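Cyclopropane mycolic acid synthase 1 (Mycobacterium tuberculosis, PDB 1KPH) converts a double bond at the distal position of an alpha mycolic acid into a cyclopropane ring, using a methylene group from S-adenosyl-L-methionine. Local coordinates at residues His144-His155 against Met210-Phe220. Numbering follows the deposited sequence.
Sequences HERYDAFFSLAH and MVQECASANGF
Two neighbouring helices of the Rossmann-like methyltransferase fold, 147-157 and 208-217, pack against each other here through Phe151, Cys214 and Asn218. Both also rest on the central mixed sheet. The axes of the segments 147-155 and 210-217 come within 8.8 Å and run at 44° to each other. Phe151 lies between helix 208-217 and the sheet strand 163-171, where it touches Met164 and Leu166. The Cys214-Ala215 peptide lies over one face of its ring, offset toward the rim, and CD1 is 3.7 Å from Cys214 CB. At one end of the contact, Met210 SD sits over the centre of the His144 ring, 3.5 Å from its centroid. The bend at chi3 (-56°) brings Met210 CE over the same face. The same sulfur meets the edge of Tyr147, a Met-aromatic contact with SD 3.5 Å from CE1. His144 NE2 is held by Leu205 O. At the other end, a Schellman motif with Gly219 as C' residue closes helix 208-217. Asn218 ND2 bonds Cys214 O at 2.7 Å, in the carbonyl plane. ND2 also donates to Asp148 OD2 at 3.3 Å, from above the carboxylate plane. A water links Asp148 OD1 to Asn218 OD1. Phe220 N bonds Ala215 O in the Schellman motif, and its ring receives the edge of His155 on one face, a T-shaped pair with planes at 76°. His155 CD2 lies over the centre of the Phe220 ring and is 3.2 Å from Asn218 O.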
loop_
_atom_site.group_PDB
_atom_site.type_symbol
_atom_site.label_atom_id
_atom_site.label_comp_id
_atom_site.label_asym_id
_atom_site.label_seq_id
_atom_site.Cartn_x
_atom_site.Cartn_y
_atom_site.Cartn_z
ATOM N N HIS A 144 6.778 -5.284 12.637
ATOM C CA HIS A 144 8.190 -5.008 12.911
ATOM C C HIS A 144 9.026 -6.286 12.968
ATOM O O HIS A 144 10.185 -6.306 12.547
ATOM C CB HIS A 144 8.347 -4.274 14.251
ATOM C CG HIS A 144 7.793 -2.882 14.263
ATOM N ND1 HIS A 144 7.922 -2.043 15.349
ATOM C CD2 HIS A 144 7.115 -2.178 13.325
ATOM C CE1 HIS A 144 7.349 -0.883 15.079
ATOM N NE2 HIS A 144 6.851 -0.939 13.858
ATOM N N GLU A 145 8.428 -7.348 13.499
ATOM C CA GLU A 145 9.100 -8.631 13.653
ATOM C C GLU A 145 9.533 -9.302 12.356
ATOM O O GLU A 145 10.422 -10.154 12.371
ATOM C CB GLU A 145 8.211 -9.599 14.437
ATOM C CG GLU A 145 6.827 -9.789 13.842
ATOM C CD GLU A 145 5.829 -8.751 14.328
ATOM O OE1 GLU A 145 6.165 -7.546 14.345
ATOM O OE2 GLU A 145 4.699 -9.148 14.687
ATOM N N ARG A 146 8.918 -8.931 11.236
ATOM C CA ARG A 146 9.277 -9.546 9.966
ATOM C C ARG A 146 9.978 -8.624 8.975
ATOM O O ARG A 146 10.327 -9.053 7.874
ATOM C CB ARG A 146 8.037 -10.154 9.308
ATOM C CG ARG A 146 7.403 -11.267 10.124
ATOM C CD ARG A 146 6.342 -12.017 9.338
ATOM N NE ARG A 146 5.708 -13.043 10.157
ATOM C CZ ARG A 146 4.760 -13.869 9.731
ATOM N NH1 ARG A 146 4.323 -13.800 8.478
ATOM N NH2 ARG A 146 4.243 -14.763 10.563
ATOM N N TYR A 147 10.191 -7.368 9.363
ATOM C CA TYR A 147 10.853 -6.408 8.481
ATOM C C TYR A 147 12.192 -6.916 7.968
ATOM O O TYR A 147 12.461 -6.879 6.772
ATOM C CB TYR A 147 11.072 -5.076 9.202
ATOM C CG TYR A 147 9.817 -4.269 9.457
ATOM C CD1 TYR A 147 9.874 -3.094 10.210
ATOM C CD2 TYR A 147 8.577 -4.663 8.945
ATOM C CE1 TYR A 147 8.738 -2.332 10.450
ATOM C CE2 TYR A 147 7.425 -3.904 9.182
ATOM C CZ TYR A 147 7.518 -2.738 9.938
ATOM O OH TYR A 147 6.403 -1.970 10.185
ATOM N N ASP A 148 13.034 -7.388 8.878
ATOM C CA ASP A 148 14.347 -7.891 8.504
ATOM C C ASP A 148 14.253 -9.043 7.505
ATOM O O ASP A 148 15.024 -9.110 6.547
ATOM C CB ASP A 148 15.108 -8.338 9.756
ATOM C CG ASP A 148 16.526 -8.768 9.450
ATOM O OD1 ASP A 148 16.761 -9.982 9.264
ATOM O OD2 ASP A 148 17.401 -7.883 9.382
ATOM N N ALA A 149 13.305 -9.947 7.730
ATOM C CA ALA A 149 13.126 -11.088 6.839
ATOM C C ALA A 149 12.710 -10.613 5.452
ATOM O O ALA A 149 13.177 -11.136 4.438
ATOM C CB ALA A 149 12.076 -12.034 7.402
ATOM N N PHE A 150 11.831 -9.617 5.409
ATOM C CA PHE A 150 11.374 -9.089 4.135
ATOM C C PHE A 150 12.524 -8.533 3.299
ATOM O O PHE A 150 12.692 -8.910 2.137
ATOM C CB PHE A 150 10.324 -7.997 4.343
ATOM C CG PHE A 150 9.835 -7.391 3.060
ATOM C CD1 PHE A 150 9.157 -8.171 2.125
ATOM C CD2 PHE A 150 10.100 -6.058 2.759
ATOM C CE1 PHE A 150 8.754 -7.633 0.905
ATOM C CE2 PHE A 150 9.699 -5.509 1.539
ATOM C CZ PHE A 150 9.027 -6.298 0.613
ATOM N N PHE A 151 13.319 -7.638 3.879
ATOM C CA PHE A 151 14.438 -7.059 3.140
ATOM C C PHE A 151 15.486 -8.103 2.760
ATOM O O PHE A 151 16.181 -7.960 1.751
ATOM C CB PHE A 151 15.092 -5.933 3.941
ATOM C CG PHE A 151 14.284 -4.665 3.966
ATOM C CD1 PHE A 151 13.281 -4.478 4.910
ATOM C CD2 PHE A 151 14.517 -3.663 3.026
ATOM C CE1 PHE A 151 12.519 -3.309 4.917
ATOM C CE2 PHE A 151 13.761 -2.493 3.023
ATOM C CZ PHE A 151 12.760 -2.316 3.972
ATOM N N SER A 152 15.599 -9.147 3.574
ATOM C CA SER A 152 16.547 -10.216 3.296
ATOM C C SER A 152 16.105 -10.897 2.004
ATOM O O SER A 152 16.902 -11.092 1.086
ATOM C CB SER A 152 16.562 -11.230 4.446
ATOM O OG SER A 152 17.452 -12.303 4.174
ATOM N N LEU A 153 14.822 -11.246 1.942
ATOM C CA LEU A 153 14.254 -11.900 0.766
ATOM C C LEU A 153 14.344 -10.984 -0.445
ATOM O O LEU A 153 14.750 -11.407 -1.528
ATOM C CB LEU A 153 12.786 -12.268 1.014
ATOM C CG LEU A 153 12.014 -12.861 -0.172
ATOM C CD1 LEU A 153 12.671 -14.157 -0.626
ATOM C CD2 LEU A 153 10.568 -13.109 0.228
ATOM N N ALA A 154 13.959 -9.726 -0.255
ATOM C CA ALA A 154 13.996 -8.745 -1.330
ATOM C C ALA A 154 15.391 -8.671 -1.947
ATOM O O ALA A 154 15.543 -8.702 -3.166
ATOM C CB ALA A 154 13.587 -7.377 -0.801
ATOM N N HIS A 155 16.409 -8.583 -1.101
ATOM C CA HIS A 155 17.778 -8.492 -1.585
ATOM C C HIS A 155 18.210 -9.779 -2.279
ATOM O O HIS A 155 18.965 -9.749 -3.250
ATOM C CB HIS A 155 18.722 -8.175 -0.421
ATOM C CG HIS A 155 20.110 -7.810 -0.849
ATOM N ND1 HIS A 155 21.046 -8.749 -1.222
ATOM C CD2 HIS A 155 20.713 -6.605 -0.981
ATOM C CE1 HIS A 155 22.168 -8.138 -1.566
ATOM N NE2 HIS A 155 21.990 -6.835 -1.429
ATOM N N MET A 210 13.598 3.007 11.215
ATOM C CA MET A 210 13.433 1.561 11.231
ATOM C C MET A 210 13.541 0.987 9.820
ATOM O O MET A 210 14.118 -0.085 9.622
ATOM C CB MET A 210 12.086 1.190 11.849
ATOM C CG MET A 210 12.005 -0.248 12.326
ATOM S SD MET A 210 10.402 -0.625 13.048
ATOM C CE MET A 210 10.297 0.633 14.345
ATOM N N VAL A 211 12.990 1.698 8.838
ATOM C CA VAL A 211 13.049 1.247 7.448
ATOM C C VAL A 211 14.483 1.386 6.949
ATOM O O VAL A 211 15.014 0.494 6.288
ATOM C CB VAL A 211 12.113 2.084 6.541
ATOM C CG1 VAL A 211 12.299 1.688 5.082
ATOM C CG2 VAL A 211 10.674 1.879 6.966
ATOM N N GLN A 212 15.105 2.513 7.272
ATOM C CA GLN A 212 16.484 2.773 6.878
ATOM C C GLN A 212 17.423 1.700 7.456
ATOM O O GLN A 212 18.378 1.277 6.801
ATOM C CB GLN A 212 16.904 4.160 7.376
ATOM C CG GLN A 212 16.198 5.306 6.666
ATOM C CD GLN A 212 16.908 5.718 5.394
ATOM O OE1 GLN A 212 17.541 4.898 4.732
ATOM N NE2 GLN A 212 16.799 6.995 5.039
ATOM N N GLU A 213 17.135 1.262 8.678
ATOM C CA GLU A 213 17.945 0.251 9.356
ATOM C C GLU A 213 17.839 -1.137 8.727
ATOM O O GLU A 213 18.854 -1.760 8.409
ATOM C CB GLU A 213 17.553 0.183 10.837
ATOM C CG GLU A 213 18.087 -1.028 11.610
ATOM C CD GLU A 213 19.595 -1.196 11.504
ATOM O OE1 GLU A 213 20.315 -0.176 11.438
ATOM O OE2 GLU A 213 20.061 -2.358 11.499
ATOM N N CYS A 214 16.610 -1.619 8.550
ATOM C CA CYS A 214 16.394 -2.938 7.968
ATOM C C CYS A 214 16.886 -3.011 6.525
ATOM O O CYS A 214 17.273 -4.080 6.045
ATOM C CB CYS A 214 14.912 -3.306 8.038
ATOM S SG CYS A 214 14.287 -3.419 9.732
ATOM N N ALA A 215 16.879 -1.873 5.837
ATOM C CA ALA A 215 17.338 -1.822 4.455
ATOM C C ALA A 215 18.856 -1.937 4.420
ATOM O O ALA A 215 19.416 -2.802 3.747
ATOM C CB ALA A 215 16.905 -0.513 3.803
ATOM N N SER A 216 19.518 -1.050 5.150
ATOM C CA SER A 216 20.974 -1.041 5.210
ATOM C C SER A 216 21.540 -2.357 5.746
ATOM O O SER A 216 22.484 -2.915 5.178
ATOM C CB SER A 216 21.441 0.129 6.079
ATOM O OG SER A 216 20.730 0.168 7.304
ATOM N N ALA A 217 20.956 -2.857 6.830
ATOM C CA ALA A 217 21.408 -4.102 7.446
ATOM C C ALA A 217 21.300 -5.300 6.503
ATOM O O ALA A 217 21.970 -6.319 6.697
ATOM C CB ALA A 217 20.609 -4.370 8.716
ATOM N N ASN A 218 20.458 -5.178 5.481
ATOM C CA ASN A 218 20.277 -6.270 4.538
ATOM C C ASN A 218 20.935 -6.026 3.188
ATOM O O ASN A 218 20.608 -6.683 2.197
ATOM C CB ASN A 218 18.789 -6.575 4.372
ATOM C CG ASN A 218 18.234 -7.372 5.537
ATOM O OD1 ASN A 218 18.580 -8.538 5.721
ATOM N ND2 ASN A 218 17.383 -6.744 6.338
ATOM N N GLY A 219 21.860 -5.070 3.157
ATOM C CA GLY A 219 22.592 -4.786 1.938
ATOM C C GLY A 219 22.073 -3.743 0.971
ATOM O O GLY A 219 22.656 -3.571 -0.100
ATOM N N PHE A 220 20.999 -3.043 1.322
ATOM C CA PHE A 220 20.461 -2.024 0.428
ATOM C C PHE A 220 20.987 -0.631 0.723
ATOM O O PHE A 220 21.402 -0.323 1.841
ATOM C CB PHE A 220 18.934 -1.963 0.508
ATOM C CG PHE A 220 18.239 -3.119 -0.131
ATOM C CD1 PHE A 220 17.695 -4.135 0.646
ATOM C CD2 PHE A 220 18.101 -3.181 -1.512
ATOM C CE1 PHE A 220 17.020 -5.198 0.056
ATOM C CE2 PHE A 220 17.432 -4.236 -2.113
ATOM C CZ PHE A 220 16.888 -5.248 -1.327
HETATM O O HOH W 1 18.954 -10.293 7.701
HETATM O O HOH W 2 19.947 -10.071 3.555
#